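Local coordinates for protein fimbrial subunit type 1 (Actinomyces oris, PDB 3UXF) that forms the shaft of type 1 fimbriae as their major subunit, a secreted pilin attached to the bacterial cell wall, at residues T202-T207 and K295-L300; R222-D227 and W270-L275; I357-G362 and Q417-I422; G374-V379 and T411-G416; D40-L45 and F128-T133. All blocks are in the same frame, centred on the assembly; numbering follows the deposited sequence.

Interaction 1: residues T202-T207 and K295-L300; sequences TYTITT and KLQVTL
A first torsion near -53° in both T204 and T206 sets OG1 beside the backbone N and turns CG2 onto the neighbouring strand. T204 CG2 rests on Q297 CG at 3.6 Å, while T206 CG2 meets the K295 chain at about a right angle, 3.7 Å from its CD. T202 CG2 and T299 CG2 press together at 3.5 Å, tighter than a usual methyl contact. Water bridges the hydroxyl side: one molecule joins T204 OG1 to T299 OG1, another donates to T206 OG1 and accepts from Q297 NE2. The opposite face is buried. There I205 CD1 reaches L300 CD1 at 4.2 Å, and T207 lies alongside L296, its OG1 hydrogen-bonded to Y223. Three reciprocal pairs of backbone bonds, Y203 with L300, I205 with V298 and T207 with L296, fix the register. Alternating water-facing threonines and buried apolar residues on antiparallel strands are characteristic of a beta sandwich, here with the inner face packed on strands 224-229 and 312-321.

Interaction 2: residues R222-D227 and W270-L275; sequences RYEVVD and WATIQL
V226 and W270 meet in the tightly packed part of this antiparallel pair, with V226 CG1 3.8 Å from CE3 at the edge of the indole, near its plane. V226 CG2 also touches T272 OG1, whose hydrogen bond goes to W330, and the W330 and W270 rings meet as well. On the other face V225 packs under I205 and T207 of strand 201-208, and I273 against V298 of strand 295-302. D227 sits beyond, its OD2 bonded to K187 and its side chain close to N316, a grouping consistent with the lysine, asparagine and acid of pilin isopeptide sites. At the far end buried Y223 and L275 lie side by side, Y223 CD2 to L275 CD2 at 3.5 Å. The looser, wetter side is narrow: Y223 N and L275 O are joined through a water, at 2.9 and 2.7 Å respectively, and Q274 is partly exposed. E224 and Q274 run side by side, their carboxylate and amide planes 48° apart, and Q274 NE2 donates to E224 OE2 over 3.0 Å. R222 grips the same carboxylate side-on, NE to OE2 at 3.0 Å and NH2 to OE1 at 2.9 Å. R222 NE and Q274 NE2 reach OE2 from opposite faces of the carboxylate. Such a double grip fixes the rotation of the group and would probably favour its ionised form despite burial.

Interaction 3: residues I357-G362 and Q417-I422; sequences ILTKTG and QGTVEI. Unlike the reference sequence in segment 357-362: I357 (reference Val).
Three backbone hydrogen bonds join L358 and K360 to the opposing strand: L358 N to V420 O, V420 N to L358 O, and K360 N to G418 O at 2.8 Å, the last nearly straight at 171°. T419 CA adds a CH...O contact to L358 O at 3.1 Å.

Among the apolar contacts, V420 CG1 stands between its own backbone N and carbonyl carbon (chi1 62°), which turns it over L358 CB at 3.9 Å. L358 CD1 extends to I422 CD1 at 4.2 Å, and both residues face L447 in the domain core. On the other face T359 and T419 lie side by side, pointing the same way, with T359 OG1 3.8 Å from T419 CG2.

These strands belong to the prealbumin-like domain of the pilin. Where strand 419-426 begins, G418, with the positive phi suited to glycine, and T419 both face A415, a G1 beta bulge within segment 411-422 rather than across this contact.

Polar links frame the ends. A water donates to K360 O and Q417 O, while E421 OE1 forms a salt bridge with K355.

The covalent interaction is the isopeptide bond from K360 NZ to D484 CG. The K360 chain bends at chi2 (72°) and chi4 to reach it, passing E449 and F377 on the way, and NZ also donates to T361 O at 3.2 Å.

Interaction 4: residues G374-V379 and T411-G416; sequences GAQFQV and TFTTAG
T411 opens the second segment with a side-chain bond: Q378 NE2 donates to T411 OG1 at 3.0 Å, the hydroxyl lying somewhat off the amide plane, while T411 CG2 rests against the Q376 chain. This short antiparallel pairing is part of the prealbumin-like fold. At F412 the backbone bonds run both ways with F377, and the two rings are treated alike: F377 O lies near the edge of the F412 ring, 3.7 Å from CD1, and F412 O lies in plane at the edge of the F377 ring. Both phenyl groups face the core, F377 toward L358 and F412 toward V420 and I422. T413 returns to the partly exposed face, where Q376 runs alongside it and Q376 NE2 donates to T413 OG1 at 2.9 Å, again tilted from the amide plane. Beyond the strand, T414 N bonds A375 O. The T414 hydroxyl sits between the backbone N and carbonyl carbon (chi1 54°), facing back over the G374-A375 turn, where it accepts from A375 N at 3.0 Å and is also hydrogen-bonded to Y372 O. The backbone gives the last bond, G374 N to T414 O at 2.9 Å, almost straight at 176° but arriving from above the carbonyl plane.

Interaction 5: residues D40-L45 and F128-T133; sequences DAATTL and FTDAQT. With CA (calcium ion), chain D.
The F128 ring turns an edge to L45 O, which lies in the ring plane 3.6 Å from CD2, while the side chain packs among F79, I81 and I118. The other flat group is the D130 carboxylate. T43 N comes to OD1 from above its plane, 57° out of it, in a long hydrogen bond of 3.2 Å, and A42 CB touches OD2 at 3.5 Å. With CG anti to the backbone N (chi1 -175°), D130 can offer the calcium ion both OD1, at 2.5 Å, and its own carbonyl O. T133 O and four waters complete seven ligands. Segment 40-45 provides second-shell contacts: one of those waters donates to A41 O and also bonds T43 OG1. T43 OG1 lies 2.7 Å from T133 OG1, which in turn donates to T129 O at 2.9 Å. Farther along, L45 and F128 exchange both backbone bonds, joining the edge strand 125-128 of the D1 domain to strand 44-48. Four water ligands show that the ion is reached by solvent. The three protein ligands all come from the loop after that edge strand, so the ion probably stiffens this loop, and its positive charge should polarise the bound water toward A41 O.

In the fold
Along the chain interaction 5 closes first, in the N-terminal D1 domain. In the middle region both segments of interaction 2 fall between those of interaction 1, and in the C-terminal prealbumin-like domain both segments of interaction 4 fall between those of interaction 3. Interactions 1 and 2 have centres 11 Å apart and belong to facing sheets, joined where T207 OG1 meets Y223 OH. Interactions 3 and 4, 8 Å apart between centres, share a core in which L358 touches F377 and I422 touches F412. Strand 344-362 pairs with strand 312-321 of the middle region before its end enters interaction 3. Interactions 3 and 5 lie about 76 Å apart between centres, as suits an elongated pilin of successive beta domains.

Interaction 1: residues T202-T207 and K295-L300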
# COMPACT_ATOMS: atom_id res chain seq x y z
N THR A 202 11.88 -1.40 -7.98
CA THR A 202 11.45 -2.56 -7.21
C THR A 202 10.17 -2.25 -6.45
O THR A 202 10.08 -1.20 -5.79
CB THR A 202 12.49 -2.95 -6.15
OG1 THR A 202 13.79 -3.13 -6.76
CG2 THR A 202 12.09 -4.25 -5.47
N TYR A 203 9.18 -3.13 -6.55
CA TYR A 203 7.97 -2.99 -5.75
C TYR A 203 7.90 -4.05 -4.66
O TYR A 203 8.30 -5.20 -4.88
CB TYR A 203 6.74 -3.15 -6.64
CG TYR A 203 6.54 -2.00 -7.61
CD1 TYR A 203 6.38 -0.70 -7.17
CD2 TYR A 203 6.47 -2.24 -8.98
CE1 TYR A 203 6.16 0.34 -8.03
CE2 TYR A 203 6.23 -1.19 -9.87
CZ TYR A 203 6.09 0.09 -9.40
OH TYR A 203 5.87 1.14 -10.28
N THR A 204 7.45 -3.66 -3.46
CA THR A 204 7.37 -4.59 -2.35
C THR A 204 5.98 -4.51 -1.81
O THR A 204 5.51 -3.43 -1.42
CB THR A 204 8.38 -4.26 -1.24
OG1 THR A 204 9.71 -4.13 -1.79
CG2 THR A 204 8.34 -5.34 -0.12
N ILE A 205 5.26 -5.64 -1.83
CA ILE A 205 3.87 -5.68 -1.38
C ILE A 205 3.80 -6.53 -0.12
O ILE A 205 4.28 -7.65 -0.09
CB ILE A 205 2.96 -6.31 -2.45
CG1 ILE A 205 3.09 -5.55 -3.76
CG2 ILE A 205 1.51 -6.36 -1.95
CD1 ILE A 205 2.63 -6.38 -4.93
N THR A 206 3.22 -6.00 0.96
CA THR A 206 3.22 -6.71 2.21
C THR A 206 1.79 -6.82 2.71
O THR A 206 1.12 -5.80 2.86
CB THR A 206 4.10 -5.97 3.27
OG1 THR A 206 5.40 -5.74 2.71
CG2 THR A 206 4.29 -6.82 4.52
N THR A 207 1.35 -8.05 2.92
CA THR A 207 -0.09 -8.29 3.20
C THR A 207 -0.28 -9.15 4.44
O THR A 207 0.35 -10.21 4.61
CB THR A 207 -0.77 -9.00 2.01
OG1 THR A 207 0.00 -10.14 1.62
CG2 THR A 207 -0.86 -8.07 0.84
N LYS A 295 3.50 -11.74 7.89
CA LYS A 295 2.83 -11.24 6.67
C LYS A 295 3.45 -11.88 5.45
O LYS A 295 4.59 -12.37 5.50
CB LYS A 295 3.00 -9.73 6.57
CG LYS A 295 2.15 -9.01 7.64
CD LYS A 295 2.23 -7.53 7.47
CE LYS A 295 1.38 -6.83 8.51
NZ LYS A 295 0.22 -6.11 7.92
N LEU A 296 2.72 -11.87 4.33
CA LEU A 296 3.36 -12.25 3.06
C LEU A 296 4.03 -11.02 2.46
O LEU A 296 3.50 -9.93 2.51
CB LEU A 296 2.35 -12.85 2.05
CG LEU A 296 3.02 -13.72 0.95
CD1 LEU A 296 3.45 -15.07 1.44
CD2 LEU A 296 2.10 -13.87 -0.25
N GLN A 297 5.23 -11.21 1.91
CA GLN A 297 5.91 -10.11 1.26
C GLN A 297 6.26 -10.56 -0.17
O GLN A 297 6.98 -11.55 -0.39
CB GLN A 297 7.20 -9.74 2.00
CG GLN A 297 7.92 -8.59 1.40
CD GLN A 297 9.35 -8.50 1.91
OE1 GLN A 297 10.25 -9.24 1.44
NE2 GLN A 297 9.58 -7.64 2.89
N VAL A 298 5.74 -9.81 -1.13
CA VAL A 298 5.99 -10.09 -2.54
C VAL A 298 6.88 -8.97 -3.09
O VAL A 298 6.52 -7.80 -3.04
CB VAL A 298 4.66 -10.14 -3.32
CG1 VAL A 298 4.91 -10.16 -4.83
CG2 VAL A 298 3.84 -11.36 -2.93
N THR A 299 7.99 -9.34 -3.71
CA THR A 299 8.87 -8.35 -4.36
C THR A 299 8.71 -8.56 -5.85
O THR A 299 8.84 -9.72 -6.31
CB THR A 299 10.34 -8.56 -3.95
OG1 THR A 299 10.46 -8.42 -2.53
CG2 THR A 299 11.23 -7.51 -4.64
N LEU A 300 8.38 -7.48 -6.57
CA LEU A 300 8.29 -7.50 -8.03
C LEU A 300 9.38 -6.61 -8.56
O LEU A 300 9.55 -5.48 -8.08
CB LEU A 300 6.91 -7.03 -8.50
CG LEU A 300 5.73 -7.90 -8.05
CD1 LEU A 300 4.40 -7.30 -8.60
CD2 LEU A 300 5.93 -9.36 -8.46
O HOH W 1 11.52 -6.22 -1.47
O HOH W 2 7.71 -5.90 4.05
O HOH W 3 1.18 -4.74 5.56

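Interaction 2: residues R222-D227 and W270-L275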
# COMPACT_ATOMS: atom_id res chain seq x y z
N ARG A 222 -7.84 -19.79 -0.08
CA ARG A 222 -7.42 -18.98 -1.21
C ARG A 222 -6.64 -17.78 -0.70
O ARG A 222 -7.06 -17.11 0.24
CB ARG A 222 -8.62 -18.51 -2.04
CG ARG A 222 -8.23 -17.61 -3.21
CD ARG A 222 -9.43 -17.17 -4.03
NE ARG A 222 -9.03 -16.53 -5.28
CZ ARG A 222 -9.84 -15.81 -6.04
NH1 ARG A 222 -11.10 -15.62 -5.68
NH2 ARG A 222 -9.39 -15.26 -7.16
N TYR A 223 -5.50 -17.51 -1.32
CA TYR A 223 -4.69 -16.37 -0.95
C TYR A 223 -3.96 -15.87 -2.19
O TYR A 223 -3.01 -16.49 -2.66
CB TYR A 223 -3.70 -16.73 0.15
CG TYR A 223 -3.11 -15.53 0.86
CD1 TYR A 223 -3.67 -15.05 2.04
CD2 TYR A 223 -2.00 -14.88 0.36
CE1 TYR A 223 -3.14 -13.96 2.68
CE2 TYR A 223 -1.46 -13.79 1.00
CZ TYR A 223 -2.03 -13.33 2.16
OH TYR A 223 -1.49 -12.24 2.80
N GLU A 224 -4.42 -14.75 -2.72
CA GLU A 224 -3.83 -14.16 -3.91
C GLU A 224 -3.50 -12.70 -3.69
O GLU A 224 -4.28 -11.95 -3.12
CB GLU A 224 -4.76 -14.33 -5.11
CG GLU A 224 -4.98 -15.78 -5.52
CD GLU A 224 -6.08 -15.96 -6.55
OE1 GLU A 224 -6.54 -14.95 -7.11
OE2 GLU A 224 -6.47 -17.12 -6.79
N VAL A 225 -2.31 -12.31 -4.14
CA VAL A 225 -1.88 -10.92 -4.10
C VAL A 225 -1.86 -10.46 -5.55
O VAL A 225 -1.14 -11.03 -6.38
CB VAL A 225 -0.48 -10.78 -3.48
CG1 VAL A 225 -0.01 -9.34 -3.54
CG2 VAL A 225 -0.50 -11.28 -2.05
N VAL A 226 -2.66 -9.46 -5.86
CA VAL A 226 -2.83 -9.01 -7.25
C VAL A 226 -2.20 -7.67 -7.41
O VAL A 226 -2.41 -6.77 -6.60
CB VAL A 226 -4.33 -8.93 -7.62
CG1 VAL A 226 -4.48 -8.48 -9.10
CG2 VAL A 226 -4.98 -10.32 -7.41
N ASP A 227 -1.40 -7.51 -8.48
CA ASP A 227 -0.81 -6.23 -8.73
C ASP A 227 -1.36 -5.69 -10.06
O ASP A 227 -1.31 -6.37 -11.11
CB ASP A 227 0.70 -6.33 -8.80
CG ASP A 227 1.33 -4.99 -8.83
OD1 ASP A 227 1.13 -4.23 -9.79
OD2 ASP A 227 2.03 -4.69 -7.85
N TRP A 270 -1.70 -7.21 -15.49
CA TRP A 270 -2.06 -7.80 -14.20
C TRP A 270 -1.10 -8.91 -13.82
O TRP A 270 -0.65 -9.69 -14.67
CB TRP A 270 -3.48 -8.37 -14.26
CG TRP A 270 -4.49 -7.36 -14.53
CD1 TRP A 270 -5.02 -7.02 -15.76
CD2 TRP A 270 -5.13 -6.51 -13.57
NE1 TRP A 270 -5.94 -6.03 -15.61
CE2 TRP A 270 -6.04 -5.69 -14.28
CE3 TRP A 270 -5.05 -6.37 -12.18
CZ2 TRP A 270 -6.85 -4.74 -13.66
CZ3 TRP A 270 -5.88 -5.41 -11.56
CH2 TRP A 270 -6.76 -4.61 -12.31
N ALA A 271 -0.72 -8.96 -12.53
CA ALA A 271 0.14 -10.03 -12.04
C ALA A 271 -0.46 -10.51 -10.74
O ALA A 271 -0.72 -9.71 -9.85
CB ALA A 271 1.53 -9.49 -11.76
N THR A 272 -0.69 -11.81 -10.63
CA THR A 272 -1.22 -12.39 -9.40
C THR A 272 -0.20 -13.38 -8.84
O THR A 272 0.29 -14.26 -9.57
CB THR A 272 -2.51 -13.17 -9.68
OG1 THR A 272 -3.49 -12.27 -10.21
CG2 THR A 272 -3.07 -13.77 -8.38
N ILE A 273 0.12 -13.24 -7.56
CA ILE A 273 0.84 -14.28 -6.85
C ILE A 273 -0.22 -15.09 -6.13
O ILE A 273 -0.94 -14.57 -5.28
CB ILE A 273 1.88 -13.70 -5.85
CG1 ILE A 273 3.02 -12.99 -6.58
CG2 ILE A 273 2.41 -14.79 -4.90
CD1 ILE A 273 3.93 -13.87 -7.37
N GLN A 274 -0.35 -16.35 -6.53
CA GLN A 274 -1.39 -17.23 -6.00
C GLN A 274 -0.72 -18.32 -5.18
O GLN A 274 0.08 -19.08 -5.70
CB GLN A 274 -2.16 -17.81 -7.18
CG GLN A 274 -3.27 -18.83 -6.83
CD GLN A 274 -3.79 -19.48 -8.12
OE1 GLN A 274 -3.13 -20.35 -8.68
NE2 GLN A 274 -4.92 -18.98 -8.63
N LEU A 275 -1.00 -18.36 -3.88
CA LEU A 275 -0.41 -19.42 -3.06
C LEU A 275 -1.03 -20.78 -3.47
O LEU A 275 -2.25 -20.87 -3.73
CB LEU A 275 -0.70 -19.11 -1.60
CG LEU A 275 0.39 -18.48 -0.72
CD1 LEU A 275 1.52 -17.67 -1.39
CD2 LEU A 275 -0.12 -17.85 0.57
O HOH W 4 -4.55 -19.49 -3.26

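Interaction 3: residues I357-G362 and Q417-I422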
# COMPACT_ATOMS: atom_id res chain seq x y z
N ILE A 357 14.56 20.40 -20.28
CA ILE A 357 14.95 21.01 -21.56
C ILE A 357 16.16 21.89 -21.30
O ILE A 357 16.06 22.84 -20.51
CB ILE A 357 13.82 21.85 -22.19
CG1 ILE A 357 12.63 20.97 -22.50
CG2 ILE A 357 14.30 22.45 -23.49
CD1 ILE A 357 11.35 21.75 -22.90
N LEU A 358 17.30 21.56 -21.91
CA LEU A 358 18.53 22.30 -21.70
C LEU A 358 18.66 23.27 -22.86
O LEU A 358 18.69 22.84 -24.02
CB LEU A 358 19.69 21.31 -21.65
CG LEU A 358 21.09 21.80 -21.27
CD1 LEU A 358 22.00 20.58 -21.06
CD2 LEU A 358 21.68 22.69 -22.34
N THR A 359 18.73 24.57 -22.56
CA THR A 359 19.02 25.58 -23.58
C THR A 359 20.44 26.08 -23.41
O THR A 359 20.85 26.50 -22.32
CB THR A 359 18.08 26.78 -23.47
OG1 THR A 359 16.75 26.34 -23.73
CG2 THR A 359 18.46 27.89 -24.49
N LYS A 360 21.21 26.03 -24.49
CA LYS A 360 22.59 26.48 -24.46
C LYS A 360 22.70 27.87 -25.06
O LYS A 360 22.18 28.14 -26.14
CB LYS A 360 23.49 25.51 -25.22
CG LYS A 360 24.97 25.85 -25.16
CD LYS A 360 25.54 25.57 -23.78
CE LYS A 360 27.06 25.66 -23.79
NZ LYS A 360 27.54 27.06 -23.84
N THR A 361 23.40 28.75 -24.36
CA THR A 361 23.63 30.10 -24.85
C THR A 361 25.04 30.54 -24.49
O THR A 361 25.87 29.72 -24.10
CB THR A 361 22.59 31.09 -24.30
OG1 THR A 361 22.65 32.31 -25.06
CG2 THR A 361 22.85 31.40 -22.84
N GLY A 362 25.31 31.82 -24.64
CA GLY A 362 26.62 32.35 -24.33
C GLY A 362 26.52 33.78 -23.85
O GLY A 362 25.50 34.43 -24.04
N GLN A 417 17.92 24.80 -32.27
CA GLN A 417 18.17 26.14 -31.80
C GLN A 417 18.95 26.13 -30.48
O GLN A 417 18.59 26.83 -29.53
CB GLN A 417 16.85 26.88 -31.62
CG GLN A 417 16.10 27.04 -32.94
CD GLN A 417 16.89 27.88 -33.92
OE1 GLN A 417 17.20 29.03 -33.65
NE2 GLN A 417 17.24 27.29 -35.06
N GLY A 418 19.97 25.28 -30.42
CA GLY A 418 20.82 25.17 -29.24
C GLY A 418 20.18 24.51 -28.05
O GLY A 418 20.42 24.94 -26.91
N THR A 419 19.36 23.50 -28.28
CA THR A 419 18.66 22.85 -27.15
C THR A 419 18.82 21.35 -27.18
O THR A 419 19.12 20.76 -28.21
CB THR A 419 17.16 23.16 -27.16
OG1 THR A 419 16.59 22.55 -28.33
CG2 THR A 419 16.92 24.65 -27.18
N VAL A 420 18.59 20.71 -26.04
CA VAL A 420 18.50 19.25 -26.04
C VAL A 420 17.58 18.86 -24.91
O VAL A 420 17.57 19.52 -23.86
CB VAL A 420 19.87 18.53 -25.91
CG1 VAL A 420 20.57 18.87 -24.59
CG2 VAL A 420 19.73 17.01 -26.06
N GLU A 421 16.79 17.81 -25.12
CA GLU A 421 15.95 17.29 -24.03
C GLU A 421 16.66 16.15 -23.34
O GLU A 421 17.30 15.30 -23.98
CB GLU A 421 14.60 16.80 -24.55
CG GLU A 421 13.82 17.91 -25.19
CD GLU A 421 12.38 17.56 -25.49
OE1 GLU A 421 12.00 16.37 -25.43
OE2 GLU A 421 11.62 18.52 -25.76
N ILE A 422 16.57 16.14 -22.01
CA ILE A 422 17.10 15.05 -21.21
C ILE A 422 15.87 14.36 -20.61
O ILE A 422 15.22 14.88 -19.68
CB ILE A 422 18.05 15.57 -20.13
CG1 ILE A 422 19.22 16.31 -20.81
CG2 ILE A 422 18.55 14.40 -19.29
CD1 ILE A 422 20.17 16.95 -19.84
O HOH W 5 19.98 28.71 -27.73

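Interaction 4: residues G374-V379 and T411-G416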
# COMPACT_ATOMS: atom_id res chain seq x y z
N GLY A 374 25.91 21.46 -30.78
CA GLY A 374 27.09 20.64 -30.65
C GLY A 374 27.73 20.65 -29.28
O GLY A 374 28.78 20.05 -29.09
N ALA A 375 27.12 21.34 -28.33
CA ALA A 375 27.56 21.25 -26.96
C ALA A 375 27.08 19.90 -26.42
O ALA A 375 25.95 19.49 -26.69
CB ALA A 375 26.94 22.39 -26.12
N GLN A 376 27.94 19.21 -25.68
CA GLN A 376 27.56 17.91 -25.11
C GLN A 376 27.58 17.95 -23.59
O GLN A 376 28.41 18.63 -22.97
CB GLN A 376 28.49 16.81 -25.62
CG GLN A 376 28.44 16.71 -27.15
CD GLN A 376 29.06 15.43 -27.62
OE1 GLN A 376 30.13 15.03 -27.18
NE2 GLN A 376 28.35 14.74 -28.50
N PHE A 377 26.67 17.20 -23.00
CA PHE A 377 26.54 17.13 -21.56
C PHE A 377 26.32 15.72 -21.09
O PHE A 377 25.73 14.90 -21.79
CB PHE A 377 25.34 17.95 -21.13
CG PHE A 377 25.50 19.41 -21.40
CD1 PHE A 377 25.96 20.26 -20.40
CD2 PHE A 377 25.14 19.94 -22.64
CE1 PHE A 377 26.12 21.66 -20.65
CE2 PHE A 377 25.28 21.32 -22.89
CZ PHE A 377 25.76 22.18 -21.88
N GLN A 378 26.76 15.46 -19.87
CA GLN A 378 26.38 14.24 -19.17
C GLN A 378 25.79 14.69 -17.84
O GLN A 378 25.91 15.87 -17.47
CB GLN A 378 27.58 13.34 -18.92
CG GLN A 378 28.18 12.95 -20.26
CD GLN A 378 29.13 11.79 -20.15
OE1 GLN A 378 30.06 11.78 -19.32
NE2 GLN A 378 28.92 10.77 -21.00
N VAL A 379 25.12 13.76 -17.14
CA VAL A 379 24.39 14.12 -15.91
C VAL A 379 24.81 13.21 -14.77
O VAL A 379 24.99 11.99 -14.97
CB VAL A 379 22.86 13.96 -16.10
CG1 VAL A 379 22.10 14.49 -14.86
CG2 VAL A 379 22.38 14.66 -17.40
N THR A 411 24.92 10.68 -22.99
CA THR A 411 25.45 11.94 -23.53
C THR A 411 24.37 12.67 -24.28
O THR A 411 23.62 12.06 -25.07
CB THR A 411 26.69 11.71 -24.44
OG1 THR A 411 27.70 11.02 -23.69
CG2 THR A 411 27.26 13.04 -24.93
N PHE A 412 24.24 13.98 -24.04
CA PHE A 412 23.13 14.73 -24.59
C PHE A 412 23.71 15.90 -25.37
O PHE A 412 24.51 16.66 -24.82
CB PHE A 412 22.18 15.19 -23.46
CG PHE A 412 21.64 14.04 -22.72
CD1 PHE A 412 22.35 13.50 -21.66
CD2 PHE A 412 20.49 13.39 -23.16
CE1 PHE A 412 21.91 12.33 -21.01
CE2 PHE A 412 20.04 12.24 -22.52
CZ PHE A 412 20.74 11.71 -21.45
N THR A 413 23.35 16.01 -26.66
CA THR A 413 23.98 17.00 -27.53
C THR A 413 22.98 18.05 -28.02
O THR A 413 21.90 17.69 -28.54
CB THR A 413 24.59 16.29 -28.78
OG1 THR A 413 25.55 15.33 -28.33
CG2 THR A 413 25.30 17.32 -29.68
N THR A 414 23.33 19.35 -27.88
CA THR A 414 22.44 20.40 -28.33
C THR A 414 22.35 20.42 -29.87
O THR A 414 23.36 20.20 -30.57
CB THR A 414 22.83 21.80 -27.84
OG1 THR A 414 24.18 22.10 -28.17
CG2 THR A 414 22.61 21.90 -26.30
N ALA A 415 21.14 20.69 -30.35
CA ALA A 415 20.86 20.73 -31.79
C ALA A 415 19.70 21.67 -32.04
O ALA A 415 19.06 22.19 -31.11
CB ALA A 415 20.50 19.34 -32.25
N GLY A 416 19.37 21.91 -33.31
CA GLY A 416 18.28 22.81 -33.58
C GLY A 416 18.63 24.24 -33.24
O GLY A 416 19.53 24.82 -33.85

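Interaction 5: residues D40-L45 and F128-T133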
# COMPACT_ATOMS: atom_id res chain seq x y z
N ASP A 40 -36.56 -7.64 32.01
CA ASP A 40 -37.39 -7.00 30.99
C ASP A 40 -36.84 -5.66 30.52
O ASP A 40 -37.56 -4.86 29.90
CB ASP A 40 -38.81 -6.81 31.52
CG ASP A 40 -39.48 -8.13 31.86
OD1 ASP A 40 -39.40 -9.07 31.03
OD2 ASP A 40 -40.04 -8.22 32.96
N ALA A 41 -35.56 -5.40 30.82
CA ALA A 41 -34.96 -4.12 30.46
C ALA A 41 -34.94 -3.92 28.96
O ALA A 41 -34.74 -4.88 28.21
CB ALA A 41 -33.54 -4.00 31.01
N ALA A 42 -35.11 -2.67 28.54
CA ALA A 42 -34.82 -2.30 27.15
C ALA A 42 -33.31 -2.38 26.98
O ALA A 42 -32.55 -2.06 27.90
CB ALA A 42 -35.30 -0.88 26.85
N THR A 43 -32.90 -2.81 25.78
CA THR A 43 -31.47 -2.90 25.47
C THR A 43 -31.21 -2.37 24.09
O THR A 43 -32.09 -2.37 23.24
CB THR A 43 -30.98 -4.36 25.50
OG1 THR A 43 -31.83 -5.18 24.69
CG2 THR A 43 -30.90 -4.92 26.95
N THR A 44 -29.96 -1.95 23.84
CA THR A 44 -29.52 -1.71 22.47
C THR A 44 -28.07 -2.17 22.34
O THR A 44 -27.35 -2.25 23.34
CB THR A 44 -29.60 -0.21 22.03
OG1 THR A 44 -28.78 0.58 22.88
CG2 THR A 44 -31.06 0.33 22.11
N LEU A 45 -27.67 -2.48 21.10
CA LEU A 45 -26.28 -2.85 20.82
C LEU A 45 -25.85 -2.03 19.62
O LEU A 45 -26.47 -2.14 18.59
CB LEU A 45 -26.19 -4.34 20.48
CG LEU A 45 -24.80 -4.75 19.98
CD1 LEU A 45 -23.72 -4.46 21.01
CD2 LEU A 45 -24.82 -6.24 19.55
N PHE A 128 -28.36 -2.00 16.63
CA PHE A 128 -29.42 -2.95 16.94
C PHE A 128 -30.32 -2.38 18.03
O PHE A 128 -29.83 -1.88 19.04
CB PHE A 128 -28.83 -4.29 17.39
CG PHE A 128 -28.07 -4.99 16.30
CD1 PHE A 128 -28.72 -5.87 15.47
CD2 PHE A 128 -26.73 -4.70 16.07
CE1 PHE A 128 -28.04 -6.51 14.44
CE2 PHE A 128 -26.04 -5.32 15.04
CZ PHE A 128 -26.69 -6.22 14.21
N THR A 129 -31.63 -2.44 17.82
CA THR A 129 -32.56 -1.70 18.67
C THR A 129 -33.08 -2.59 19.78
O THR A 129 -32.77 -3.78 19.84
CB THR A 129 -33.81 -1.27 17.89
OG1 THR A 129 -34.47 -2.45 17.39
CG2 THR A 129 -33.41 -0.35 16.70
N ASP A 130 -33.93 -2.00 20.61
CA ASP A 130 -34.65 -2.76 21.64
C ASP A 130 -35.55 -3.83 21.01
O ASP A 130 -35.73 -4.91 21.59
CB ASP A 130 -35.44 -1.77 22.49
CG ASP A 130 -36.14 -2.42 23.68
OD1 ASP A 130 -35.62 -3.40 24.25
OD2 ASP A 130 -37.21 -1.92 24.06
N ALA A 131 -36.11 -3.57 19.84
CA ALA A 131 -36.90 -4.62 19.19
C ALA A 131 -36.05 -5.82 18.78
O ALA A 131 -36.55 -6.95 18.69
CB ALA A 131 -37.69 -4.07 17.95
N GLN A 132 -34.77 -5.55 18.47
CA GLN A 132 -33.88 -6.60 17.99
C GLN A 132 -33.06 -7.29 19.05
O GLN A 132 -32.38 -8.27 18.76
CB GLN A 132 -32.93 -6.00 16.97
CG GLN A 132 -33.58 -5.56 15.70
CD GLN A 132 -32.57 -4.85 14.81
OE1 GLN A 132 -32.01 -3.82 15.20
NE2 GLN A 132 -32.34 -5.39 13.60
N THR A 133 -33.10 -6.80 20.28
CA THR A 133 -32.21 -7.34 21.30
C THR A 133 -32.95 -7.51 22.61
O THR A 133 -33.92 -6.79 22.89
CB THR A 133 -30.99 -6.41 21.58
OG1 THR A 133 -31.42 -5.10 22.00
CG2 THR A 133 -30.10 -6.28 20.36
CA CA D . -35.90 -5.83 23.76
O HOH W 6 -34.30 -5.65 25.64
O HOH W 7 -36.74 -7.03 25.72
O HOH W 8 -38.19 -5.13 23.52
O HOH W 9 -36.75 -7.81 22.77